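Local coordinates for protein mandelate racemase/muconate lactonizing enzyme/Enolase superfamily (Rhodobacter sphaeroides, PDB 2HZG) that is of unknown function but belongs to the enolase superfamily, pairing an N-terminal capping domain with a TIM-type barrel that carries a metal site, at residues 121-126 with 356-361; 126-131 with 318-323; 237-242 with 268-273. All coordinates share one frame; numbering follows the deposited sequence.

Interaction 1 of 3, residues 121-126 with 356-361; sequences PAWALL and APEAPG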
ATOM      1  N   PRO A 121     -24.591  -6.053  19.104  1.00 20.55           N
ATOM      2  CA  PRO A 121     -23.292  -5.397  18.969  1.00 20.05           C
ATOM      3  C   PRO A 121     -22.451  -6.094  17.904  1.00 19.11           C
ATOM      4  O   PRO A 121     -22.577  -7.302  17.684  1.00 18.02           O
ATOM      5  CB  PRO A 121     -22.656  -5.535  20.358  1.00 20.16           C
ATOM      6  CG  PRO A 121     -23.379  -6.604  21.050  1.00 20.70           C
ATOM      7  CD  PRO A 121     -24.759  -6.714  20.411  1.00 21.60           C
ATOM      8  N   ALA A 122     -21.607  -5.314  17.246  1.00 18.97           N
ATOM      9  CA  ALA A 122     -20.756  -5.805  16.186  1.00 17.95           C
ATOM     10  C   ALA A 122     -19.896  -6.964  16.672  1.00 17.76           C
ATOM     11  O   ALA A 122     -19.724  -7.937  15.941  1.00 17.01           O
ATOM     12  CB  ALA A 122     -19.887  -4.658  15.614  1.00 17.91           C
ATOM     13  N   TRP A 123     -19.390  -6.886  17.908  1.00 17.83           N
ATOM     14  CA  TRP A 123     -18.548  -7.979  18.455  1.00 18.44           C
ATOM     15  C   TRP A 123     -19.295  -9.304  18.557  1.00 18.86           C
ATOM     16  O   TRP A 123     -18.680 -10.356  18.448  1.00 18.37           O
ATOM     17  CB  TRP A 123     -17.931  -7.663  19.819  1.00 18.50           C
ATOM     18  CG  TRP A 123     -18.904  -7.189  20.891  1.00 19.50           C
ATOM     19  CD1 TRP A 123     -19.176  -5.883  21.229  1.00 19.33           C
ATOM     20  CD2 TRP A 123     -19.697  -8.005  21.781  1.00 20.23           C
ATOM     21  NE1 TRP A 123     -20.091  -5.843  22.264  1.00 19.95           N
ATOM     22  CE2 TRP A 123     -20.424  -7.125  22.619  1.00 20.14           C
ATOM     23  CE3 TRP A 123     -19.856  -9.392  21.958  1.00 19.19           C
ATOM     24  CZ2 TRP A 123     -21.309  -7.590  23.609  1.00 19.98           C
ATOM     25  CZ3 TRP A 123     -20.749  -9.846  22.916  1.00 18.27           C
ATOM     26  CH2 TRP A 123     -21.455  -8.946  23.740  1.00 19.41           C
ATOM     27  N   ALA A 124     -20.600  -9.238  18.812  1.00 19.19           N
ATOM     28  CA  ALA A 124     -21.428 -10.448  18.849  1.00 20.02           C
ATOM     29  C   ALA A 124     -21.536 -11.005  17.442  1.00 19.95           C
ATOM     30  O   ALA A 124     -21.404 -12.192  17.241  1.00 20.50           O
ATOM     31  CB  ALA A 124     -22.820 -10.151  19.434  1.00 19.23           C
ATOM     32  N   LEU A 125     -21.738 -10.128  16.463  1.00 20.78           N
ATOM     33  CA  LEU A 125     -21.774 -10.540  15.061  1.00 21.44           C
ATOM     34  C   LEU A 125     -20.431 -11.100  14.589  1.00 22.16           C
ATOM     35  O   LEU A 125     -20.405 -11.983  13.743  1.00 21.39           O
ATOM     36  CB  LEU A 125     -22.259  -9.410  14.163  1.00 20.87           C
ATOM     37  CG  LEU A 125     -23.705  -8.909  14.315  1.00 21.69           C
ATOM     38  CD1 LEU A 125     -23.961  -7.722  13.375  1.00 20.42           C
ATOM     39  CD2 LEU A 125     -24.736 -10.017  14.068  1.00 23.26           C
ATOM     40  N   LEU A 126     -19.329 -10.587  15.154  1.00 22.99           N
ATOM     41  CA  LEU A 126     -17.979 -11.087  14.879  1.00 24.07           C
ATOM     42  C   LEU A 126     -17.705 -12.438  15.500  1.00 24.98           C
ATOM     43  O   LEU A 126     -16.718 -13.090  15.162  1.00 25.75           O
ATOM     44  CB  LEU A 126     -16.915 -10.112  15.394  1.00 23.68           C
ATOM     45  CG  LEU A 126     -16.460  -8.939  14.543  1.00 24.14           C
ATOM     46  CD1 LEU A 126     -15.316  -8.258  15.324  1.00 21.08           C
ATOM     47  CD2 LEU A 126     -16.000  -9.364  13.120  1.00 21.11           C
ATOM     48  N   ALA A 356     -15.768  -2.432  24.041  1.00 15.85           N
ATOM     49  CA  ALA A 356     -16.561  -2.412  22.829  1.00 15.64           C
ATOM     50  C   ALA A 356     -18.025  -2.357  23.285  1.00 16.39           C
ATOM     51  O   ALA A 356     -18.473  -3.228  24.059  1.00 17.25           O
ATOM     52  CB  ALA A 356     -16.284  -3.656  21.994  1.00 15.06           C
ATOM     53  N   PRO A 357     -18.755  -1.307  22.870  1.00 17.16           N
ATOM     54  CA  PRO A 357     -20.106  -1.088  23.395  1.00 17.87           C
ATOM     55  C   PRO A 357     -21.024  -2.311  23.348  1.00 19.38           C
ATOM     56  O   PRO A 357     -21.029  -3.085  22.382  1.00 18.44           O
ATOM     57  CB  PRO A 357     -20.638   0.043  22.510  1.00 17.58           C
ATOM     58  CG  PRO A 357     -19.393   0.829  22.183  1.00 16.48           C
ATOM     59  CD  PRO A 357     -18.355  -0.220  21.953  1.00 16.48           C
ATOM     60  N   GLU A 358     -21.797  -2.470  24.412  1.00 21.00           N
ATOM     61  CA  GLU A 358     -22.804  -3.522  24.457  1.00 23.12           C
ATOM     62  C   GLU A 358     -23.981  -3.187  23.511  1.00 23.50           C
ATOM     63  O   GLU A 358     -24.655  -4.081  22.971  1.00 25.18           O
ATOM     64  CB  GLU A 358     -23.166  -3.867  25.923  1.00 24.02           C
ATOM     65  CG  GLU A 358     -22.426  -5.162  26.408  1.00 28.67           C
ATOM     66  CD  GLU A 358     -21.747  -5.080  27.784  1.00 35.15           C
ATOM     67  OE1 GLU A 358     -20.996  -6.026  28.131  1.00 37.45           O
ATOM     68  OE2 GLU A 358     -21.945  -4.097  28.534  1.00 38.86           O
ATOM     69  N   ALA A 359     -24.148  -1.907  23.212  1.00 22.80           N
ATOM     70  CA  ALA A 359     -25.172  -1.432  22.298  1.00 21.21           C
ATOM     71  C   ALA A 359     -24.996  -1.931  20.828  1.00 20.41           C
ATOM     72  O   ALA A 359     -23.914  -2.407  20.451  1.00 19.62           O
ATOM     73  CB  ALA A 359     -25.211   0.072  22.357  1.00 21.37           C
ATOM     74  N   PRO A 360     -26.072  -1.848  20.014  1.00 19.31           N
ATOM     75  CA  PRO A 360     -26.092  -2.400  18.642  1.00 18.60           C
ATOM     76  C   PRO A 360     -25.067  -1.797  17.678  1.00 17.80           C
ATOM     77  O   PRO A 360     -24.778  -0.595  17.747  1.00 17.09           O
ATOM     78  CB  PRO A 360     -27.512  -2.065  18.149  1.00 18.28           C
ATOM     79  CG  PRO A 360     -28.335  -1.982  19.415  1.00 19.12           C
ATOM     80  CD  PRO A 360     -27.387  -1.262  20.362  1.00 19.36           C
ATOM     81  N   GLY A 361     -24.570  -2.626  16.757  1.00 17.19           N
ATOM     82  CA  GLY A 361     -23.533  -2.214  15.817  1.00 16.32           C
ATOM     83  C   GLY A 361     -22.286  -1.757  16.553  1.00 15.39           C
ATOM     84  O   GLY A 361     -21.832  -2.400  17.495  1.00 15.59           O
TER
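The indole of Trp123 has neighbours over both faces and at one edge. CG of Pro121 stands 3.3 Å above one face, toward its rim, with CB of Ala124 over the same side; the other face takes CB of Ser131. At the edge comes the carbonyl of Pro357, and Trp123 NE1 donates to Pro357 O over 2.9 Å. That bond is bent, 146° at the hydrogen: the acceptor lies close to the indole plane, but the N-H comes at the carbonyl from above its own plane, not along a lone pair. Trp123 reaches the loop because its CG sits between the backbone N and the carbonyl carbon (chi1 52°), which swings the pyrrole edge toward 356-361. On the benzo ring, CZ2 meets CG of Glu358 at 3.9 Å, while CD1 on the pyrrole side packs on CB of Ala356 at 3.7 Å.

Pro121 fits into the concave side of the loop. Its CB lies 3.4 Å from Ala359 O and its CG 3.4 Å from Glu358 O, so consecutive carbonyls curve round the ring. Pro121 is also the N-cap of helix 122-125, and the first helical amide, Ala122 N, is taken up by Gly361 O at 2.9 Å in a fairly straight bond (162°). With the backbone bond between Gly361 and Ala120 this makes a single bridge between Pro121 and Gly361. The short helix also rests on helix 99-118, where Leu125 touches Trp111 and Leu114. A helix N-terminus is thus held by a late loop of the chain, in keeping with the enolase-superfamily fold, where chain following the barrel returns to the N-terminal capping domain.

Interaction 2 of 3, residues 126-131 with 318-323; sequences LGYSAS and PFAGLE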
ATOM      1  N   LEU A 126     -19.329 -10.587  15.154  1.00 22.99           N
ATOM      2  CA  LEU A 126     -17.979 -11.087  14.879  1.00 24.07           C
ATOM      3  C   LEU A 126     -17.705 -12.438  15.500  1.00 24.98           C
ATOM      4  O   LEU A 126     -16.718 -13.090  15.162  1.00 25.75           O
ATOM      5  CB  LEU A 126     -16.915 -10.112  15.394  1.00 23.68           C
ATOM      6  CG  LEU A 126     -16.460  -8.939  14.543  1.00 24.14           C
ATOM      7  CD1 LEU A 126     -15.316  -8.258  15.324  1.00 21.08           C
ATOM      8  CD2 LEU A 126     -16.000  -9.364  13.120  1.00 21.11           C
ATOM      9  N   GLY A 127     -18.549 -12.851  16.436  1.00 25.54           N
ATOM     10  CA  GLY A 127     -18.435 -14.193  16.971  1.00 25.99           C
ATOM     11  C   GLY A 127     -17.992 -14.234  18.407  1.00 26.15           C
ATOM     12  O   GLY A 127     -17.789 -15.313  18.951  1.00 26.87           O
ATOM     13  N   TYR A 128     -17.864 -13.073  19.045  1.00 25.45           N
ATOM     14  CA  TYR A 128     -17.508 -13.078  20.461  1.00 25.08           C
ATOM     15  C   TYR A 128     -18.758 -13.255  21.328  1.00 25.30           C
ATOM     16  O   TYR A 128     -19.837 -12.800  20.960  1.00 25.19           O
ATOM     17  CB  TYR A 128     -16.739 -11.814  20.847  1.00 23.98           C
ATOM     18  CG  TYR A 128     -15.298 -11.768  20.344  1.00 23.14           C
ATOM     19  CD1 TYR A 128     -14.395 -12.808  20.631  1.00 20.64           C
ATOM     20  CD2 TYR A 128     -14.829 -10.668  19.614  1.00 21.75           C
ATOM     21  CE1 TYR A 128     -13.072 -12.763  20.193  1.00 21.09           C
ATOM     22  CE2 TYR A 128     -13.491 -10.615  19.165  1.00 20.89           C
ATOM     23  CZ  TYR A 128     -12.622 -11.660  19.466  1.00 20.35           C
ATOM     24  OH  TYR A 128     -11.320 -11.613  19.024  1.00 19.57           O
ATOM     25  N   SER A 129     -18.603 -13.923  22.467  0.70 25.55           N
ATOM     26  CA  SER A 129     -19.733 -14.169  23.367  0.70 26.06           C
ATOM     27  C   SER A 129     -19.887 -13.062  24.407  0.70 25.72           C
ATOM     28  O   SER A 129     -20.946 -12.927  25.030  0.70 25.43           O
ATOM     29  CB  SER A 129     -19.608 -15.539  24.058  0.70 26.14           C
ATOM     30  OG  SER A 129     -18.574 -15.547  25.030  0.70 26.72           O
ATOM     31  N   ALA A 130     -18.828 -12.271  24.580  1.00 25.27           N
ATOM     32  CA  ALA A 130     -18.801 -11.215  25.585  1.00 24.51           C
ATOM     33  C   ALA A 130     -17.887 -10.075  25.124  1.00 23.88           C
ATOM     34  O   ALA A 130     -17.011 -10.287  24.279  1.00 23.42           O
ATOM     35  CB  ALA A 130     -18.323 -11.783  26.931  1.00 24.56           C
ATOM     36  N   SER A 131     -18.129  -8.878  25.665  1.00 22.70           N
ATOM     37  CA  SER A 131     -17.235  -7.734  25.514  1.00 21.91           C
ATOM     38  C   SER A 131     -16.608  -7.402  26.873  1.00 21.61           C
ATOM     39  O   SER A 131     -17.269  -6.894  27.786  1.00 20.89           O
ATOM     40  CB  SER A 131     -17.976  -6.533  24.959  1.00 21.73           C
ATOM     41  OG  SER A 131     -17.144  -5.394  24.901  1.00 21.22           O
ATOM     42  N   PRO A 318     -12.533  -6.118  17.465  1.00 15.10           N
ATOM     43  CA  PRO A 318     -11.819  -7.367  17.146  1.00 14.75           C
ATOM     44  C   PRO A 318     -11.171  -8.109  18.317  1.00 15.68           C
ATOM     45  O   PRO A 318     -10.738  -9.258  18.143  1.00 16.47           O
ATOM     46  CB  PRO A 318     -10.728  -6.899  16.178  1.00 14.87           C
ATOM     47  CG  PRO A 318     -11.241  -5.570  15.650  1.00 15.89           C
ATOM     48  CD  PRO A 318     -11.866  -4.963  16.833  1.00 14.31           C
ATOM     49  N   PHE A 319     -11.063  -7.472  19.480  1.00 15.86           N
ATOM     50  CA  PHE A 319     -10.531  -8.175  20.645  1.00 16.49           C
ATOM     51  C   PHE A 319     -11.431  -8.058  21.867  1.00 16.87           C
ATOM     52  O   PHE A 319     -10.996  -8.323  22.985  1.00 17.14           O
ATOM     53  CB  PHE A 319      -9.034  -7.831  20.928  1.00 15.53           C
ATOM     54  CG  PHE A 319      -8.756  -6.434  21.521  1.00 16.19           C
ATOM     55  CD1 PHE A 319      -8.057  -6.315  22.734  1.00 15.63           C
ATOM     56  CD2 PHE A 319      -9.086  -5.257  20.829  1.00 16.51           C
ATOM     57  CE1 PHE A 319      -7.729  -5.073  23.265  1.00 15.23           C
ATOM     58  CE2 PHE A 319      -8.787  -4.008  21.352  1.00 16.28           C
ATOM     59  CZ  PHE A 319      -8.092  -3.904  22.587  1.00 15.89           C
ATOM     60  N   ALA A 320     -12.701  -7.702  21.633  1.00 17.51           N
ATOM     61  CA  ALA A 320     -13.691  -7.544  22.702  1.00 17.86           C
ATOM     62  C   ALA A 320     -13.786  -8.811  23.556  1.00 18.45           C
ATOM     63  O   ALA A 320     -13.842  -8.748  24.778  1.00 18.63           O
ATOM     64  CB  ALA A 320     -15.063  -7.204  22.116  1.00 17.20           C
ATOM     65  N   GLY A 321     -13.803  -9.967  22.901  1.00 19.53           N
ATOM     66  CA  GLY A 321     -13.998 -11.232  23.602  1.00 20.48           C
ATOM     67  C   GLY A 321     -12.728 -11.879  24.096  1.00 21.30           C
ATOM     68  O   GLY A 321     -12.782 -12.969  24.657  1.00 21.89           O
ATOM     69  N   LEU A 322     -11.587 -11.215  23.901  1.00 21.10           N
ATOM     70  CA  LEU A 322     -10.312 -11.724  24.407  1.00 21.91           C
ATOM     71  C   LEU A 322      -9.980 -11.106  25.766  1.00 22.78           C
ATOM     72  O   LEU A 322      -9.361 -10.035  25.862  1.00 21.94           O
ATOM     73  CB  LEU A 322      -9.187 -11.482  23.397  1.00 21.69           C
ATOM     74  CG  LEU A 322      -9.408 -12.016  21.983  1.00 21.78           C
ATOM     75  CD1 LEU A 322      -8.148 -11.731  21.161  1.00 22.55           C
ATOM     76  CD2 LEU A 322      -9.743 -13.516  21.977  1.00 22.61           C
ATOM     77  N   GLU A 323     -10.424 -11.786  26.822  1.00 23.51           N
ATOM     78  CA  GLU A 323     -10.389 -11.221  28.146  1.00 24.43           C
ATOM     79  C   GLU A 323      -8.995 -10.822  28.621  1.00 24.04           C
ATOM     80  O   GLU A 323      -8.853  -9.782  29.261  1.00 24.72           O
ATOM     81  CB  GLU A 323     -11.035 -12.171  29.144  1.00 25.09           C
ATOM     82  CG  GLU A 323     -11.194 -11.534  30.525  1.00 29.13           C
ATOM     83  CD  GLU A 323     -12.014 -12.380  31.483  1.00 33.87           C
ATOM     84  OE1 GLU A 323     -12.434 -13.504  31.108  1.00 35.58           O
ATOM     85  OE2 GLU A 323     -12.240 -11.902  32.611  1.00 37.51           O
TER
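Tyr128 turns a ring face onto N and CA of Gly321, the peptide standing steeply to the ring. The glycine N sits 3.4 Å above the ring plane, over its centre, and CA makes a CH-pi contact from the same face, 3.7 Å from the centroid and 26° off the normal. Having no side chain, Gly321 can come this close. It is the third residue of a type I turn from Phe319 to Leu322, closed by the Leu322 N to Phe319 O bond; the ring face lies mainly on the turn's backbone, with the side chain of Leu322 beside the hydroxyl end.

The far end of the ring is fixed by a short hydrogen bond: Tyr128 OH donates to Pro318 O at 2.6 Å. The oxygen lies in the ring plane, at its edge, although the hydroxyl approaches from above the carbonyl plane. CG of Leu322 presses on the same hydroxyl at 3.5 Å. Tyr128 spans the turn because its CG is anti to the carbonyl carbon and beside the backbone N (chi1 -73°), carrying the ring across to 318-323. Lys288, from helix 284-297, adds a cation-pi contact to the phenol.

To one side, Ala130 O receives a CA-H...O contact from Gly321 CA at 3.2 Å, and CB of Ala320 packs against Ser131, 3.9 Å from its OG. That hydroxyl is hydrogen-bonded to Ala356 O. At the other end CD1 of Leu126 rests 4.0 Å from CA of Pro318, just ahead of Gly127, whose positive phi ends the preceding helix in a Schellman motif. Both segments are loops leading into neighbouring parallel strands, 135-141 and 327-331, the first and last of the eight. The contact therefore ties together two strand-entry loops where the TIM-type barrel closes on itself.

Interaction 3 of 3, residues 237-242 with 268-273; sequences AHAALA and YGRIGF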
ATOM      1  N   ALA A 237      14.800  -5.384  10.242  1.00 15.42           N
ATOM      2  CA  ALA A 237      15.205  -4.332  11.189  1.00 14.66           C
ATOM      3  C   ALA A 237      14.525  -4.520  12.567  1.00 15.08           C
ATOM      4  O   ALA A 237      15.197  -4.452  13.610  1.00 15.42           O
ATOM      5  CB  ALA A 237      14.927  -2.954  10.619  1.00 14.08           C
ATOM      6  N   HIS A 238      13.211  -4.750  12.572  1.00 14.97           N
ATOM      7  CA  HIS A 238      12.453  -5.039  13.803  1.00 15.90           C
ATOM      8  C   HIS A 238      13.034  -6.230  14.570  1.00 15.93           C
ATOM      9  O   HIS A 238      13.257  -6.160  15.788  1.00 15.30           O
ATOM     10  CB  HIS A 238      10.982  -5.327  13.476  1.00 15.95           C
ATOM     11  CG  HIS A 238      10.153  -4.105  13.236  1.00 16.75           C
ATOM     12  ND1 HIS A 238      10.141  -3.434  12.031  1.00 17.70           N
ATOM     13  CD2 HIS A 238       9.273  -3.453  14.037  1.00 17.99           C
ATOM     14  CE1 HIS A 238       9.296  -2.420  12.103  1.00 17.91           C
ATOM     15  NE2 HIS A 238       8.748  -2.416  13.304  1.00 17.33           N
ATOM     16  N   ALA A 239      13.266  -7.328  13.846  1.00 16.02           N
ATOM     17  CA  ALA A 239      13.827  -8.538  14.427  1.00 16.50           C
ATOM     18  C   ALA A 239      15.230  -8.274  14.992  1.00 17.04           C
ATOM     19  O   ALA A 239      15.550  -8.732  16.081  1.00 17.31           O
ATOM     20  CB  ALA A 239      13.867  -9.695  13.373  1.00 15.94           C
ATOM     21  N   ALA A 240      16.066  -7.560  14.244  1.00 17.53           N
ATOM     22  CA  ALA A 240      17.416  -7.194  14.742  1.00 18.82           C
ATOM     23  C   ALA A 240      17.342  -6.402  16.062  1.00 19.05           C
ATOM     24  O   ALA A 240      18.050  -6.707  17.018  1.00 20.12           O
ATOM     25  CB  ALA A 240      18.193  -6.410  13.677  1.00 17.78           C
ATOM     26  N   LEU A 241      16.471  -5.400  16.116  1.00 19.31           N
ATOM     27  CA  LEU A 241      16.290  -4.598  17.322  1.00 19.48           C
ATOM     28  C   LEU A 241      15.826  -5.446  18.514  1.00 20.63           C
ATOM     29  O   LEU A 241      16.353  -5.317  19.629  1.00 21.14           O
ATOM     30  CB  LEU A 241      15.298  -3.452  17.066  1.00 18.61           C
ATOM     31  CG  LEU A 241      15.244  -2.351  18.145  1.00 18.03           C
ATOM     32  CD1 LEU A 241      16.600  -1.646  18.282  1.00 15.73           C
ATOM     33  CD2 LEU A 241      14.146  -1.333  17.821  1.00 14.12           C
ATOM     34  N   ALA A 242      14.838  -6.302  18.272  1.00 21.58           N
ATOM     35  CA  ALA A 242      14.298  -7.183  19.295  1.00 23.19           C
ATOM     36  C   ALA A 242      15.333  -8.180  19.835  1.00 24.51           C
ATOM     37  O   ALA A 242      15.179  -8.667  20.944  1.00 25.27           O
ATOM     38  CB  ALA A 242      13.077  -7.927  18.759  1.00 23.00           C
ATOM     39  N   TYR A 268       7.943 -12.477  11.466  1.00 16.90           N
ATOM     40  CA  TYR A 268       9.328 -12.125  11.171  1.00 17.00           C
ATOM     41  C   TYR A 268       9.876 -10.946  12.008  1.00 17.69           C
ATOM     42  O   TYR A 268      11.084 -10.778  12.125  1.00 17.79           O
ATOM     43  CB  TYR A 268       9.473 -11.834   9.680  1.00 16.58           C
ATOM     44  CG  TYR A 268       9.019 -13.008   8.830  1.00 16.43           C
ATOM     45  CD1 TYR A 268       9.815 -14.147   8.717  1.00 18.35           C
ATOM     46  CD2 TYR A 268       7.793 -12.988   8.162  1.00 17.22           C
ATOM     47  CE1 TYR A 268       9.414 -15.237   7.964  1.00 17.82           C
ATOM     48  CE2 TYR A 268       7.373 -14.082   7.390  1.00 18.28           C
ATOM     49  CZ  TYR A 268       8.208 -15.201   7.299  1.00 18.46           C
ATOM     50  OH  TYR A 268       7.845 -16.303   6.553  1.00 18.14           O
ATOM     51  N   GLY A 269       8.990 -10.121  12.560  1.00 17.18           N
ATOM     52  CA  GLY A 269       9.417  -8.886  13.215  1.00 17.87           C
ATOM     53  C   GLY A 269       9.767  -9.053  14.668  1.00 17.95           C
ATOM     54  O   GLY A 269      10.346  -8.156  15.260  1.00 18.54           O
ATOM     55  N   ARG A 270       9.384 -10.189  15.263  1.00 18.52           N
ATOM     56  CA  ARG A 270       9.688 -10.469  16.680  1.00 18.84           C
ATOM     57  C   ARG A 270       9.055  -9.407  17.604  1.00 18.04           C
ATOM     58  O   ARG A 270       9.627  -9.021  18.631  1.00 17.92           O
ATOM     59  CB  ARG A 270      11.218 -10.557  16.913  1.00 19.51           C
ATOM     60  CG  ARG A 270      11.929 -11.709  16.195  1.00 23.23           C
ATOM     61  CD  ARG A 270      13.407 -11.758  16.626  1.00 30.72           C
ATOM     62  NE  ARG A 270      13.551 -11.952  18.078  1.00 35.39           N
ATOM     63  CZ  ARG A 270      14.713 -12.130  18.704  1.00 39.51           C
ATOM     64  NH1 ARG A 270      15.854 -12.139  18.011  1.00 41.38           N
ATOM     65  NH2 ARG A 270      14.740 -12.302  20.022  1.00 39.78           N
ATOM     66  N   ILE A 271       7.880  -8.915  17.220  1.00 17.34           N
ATOM     67  CA  ILE A 271       7.134  -7.988  18.071  1.00 16.96           C
ATOM     68  C   ILE A 271       6.449  -8.727  19.222  1.00 16.67           C
ATOM     69  O   ILE A 271       6.054  -9.891  19.085  1.00 16.29           O
ATOM     70  CB  ILE A 271       6.078  -7.160  17.291  1.00 16.75           C
ATOM     71  CG1 ILE A 271       5.211  -8.081  16.409  1.00 16.60           C
ATOM     72  CG2 ILE A 271       6.759  -6.054  16.486  1.00 15.33           C
ATOM     73  CD1 ILE A 271       3.771  -7.526  16.158  1.00 14.76           C
ATOM     74  N   GLY A 272       6.314  -8.030  20.348  1.00 16.17           N
ATOM     75  CA  GLY A 272       5.552  -8.521  21.478  1.00 16.24           C
ATOM     76  C   GLY A 272       4.111  -8.058  21.501  1.00 16.74           C
ATOM     77  O   GLY A 272       3.291  -8.648  22.204  1.00 17.77           O
ATOM     78  N   PHE A 273       3.798  -7.001  20.747  1.00 16.21           N
ATOM     79  CA  PHE A 273       2.451  -6.425  20.706  1.00 16.16           C
ATOM     80  C   PHE A 273       2.090  -6.126  19.262  1.00 15.74           C
ATOM     81  O   PHE A 273       2.823  -5.422  18.585  1.00 15.35           O
ATOM     82  CB  PHE A 273       2.355  -5.104  21.528  1.00 15.38           C
ATOM     83  CG  PHE A 273       2.678  -5.279  22.998  1.00 16.80           C
ATOM     84  CD1 PHE A 273       1.652  -5.502  23.930  1.00 17.75           C
ATOM     85  CD2 PHE A 273       3.998  -5.253  23.445  1.00 17.03           C
ATOM     86  CE1 PHE A 273       1.945  -5.680  25.294  1.00 18.64           C
ATOM     87  CE2 PHE A 273       4.311  -5.437  24.808  1.00 17.59           C
ATOM     88  CZ  PHE A 273       3.284  -5.650  25.729  1.00 18.52           C
TER
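Arg270 folds its side chain along the flank of helix 235-242, against Ala239 and Ala242, and these three residues bury the most surface here. The lower chain does the packing: CB of Arg270 meets CB of Ala242 at 3.7 Å, and CD comes 3.9 Å from CB of Ala239. A bend at the third torsion (chi3 59°) then turns the guanidinium back over the helix, so that one face looks onto Ala242 O, 3.7 Å above the plane and toward the rim. No hydrogen bond results, since the nearest pair, NH2 of Arg270 to Ala242 O, is 3.8 Å apart; the contact is an aliphatic one with a charged end lying alongside.

Ala239 is also met by backbone. Its CB touches Tyr268 O at 3.2 Å, and its CA makes a CA-H...O contact with Gly269 O at 3.6 Å. The CB of Ala242 bears on Arg270 O at 3.6 Å. With the methyls of Ala239 and Ala242 facing it, the backbone of 268-270 lies directly against the helix. Arg270 has positive phi and is the first residue to leave helix 259-268. These are two successive helices of the TIM-type barrel, each following its parallel strand, and the exit from the second passes the C-terminal turn of the first on the way to strand 273-276.

Deeper in, Gly269 O abuts CB of His238 at 3.4 Å. The imidazole itself has its ND1 bonded to Ala234 O, one turn back, and meets Phe230 edge-to-face, while Ile271 only brushes it. Tyr268 leads its ring away from helix 235-242 and stacks on Tyr268 of the second subunit, which brings this corner of the barrel to the dimer interface.

In the fold
Along the chain the three contacts are nested: 237-242 with 268-273 lies within the loop closed by interaction 2, which in turn lies within that closed by interaction 1. The first two are neighbours, with centres 9 Å apart, sharing Leu126 and joined by a probable backbone bond from Tyr128 N to Trp123 O. Together they join helix 122-125 and the late loop 356-361 to the region where the first and last barrel strands, 135-141 and 327-331, meet. Interaction 3, its centre 27 Å from that of interaction 2, joins two successive outer helices near the second subunit. The sodium site of Asp199, Glu227 and Glu254 belongs to the same barrel.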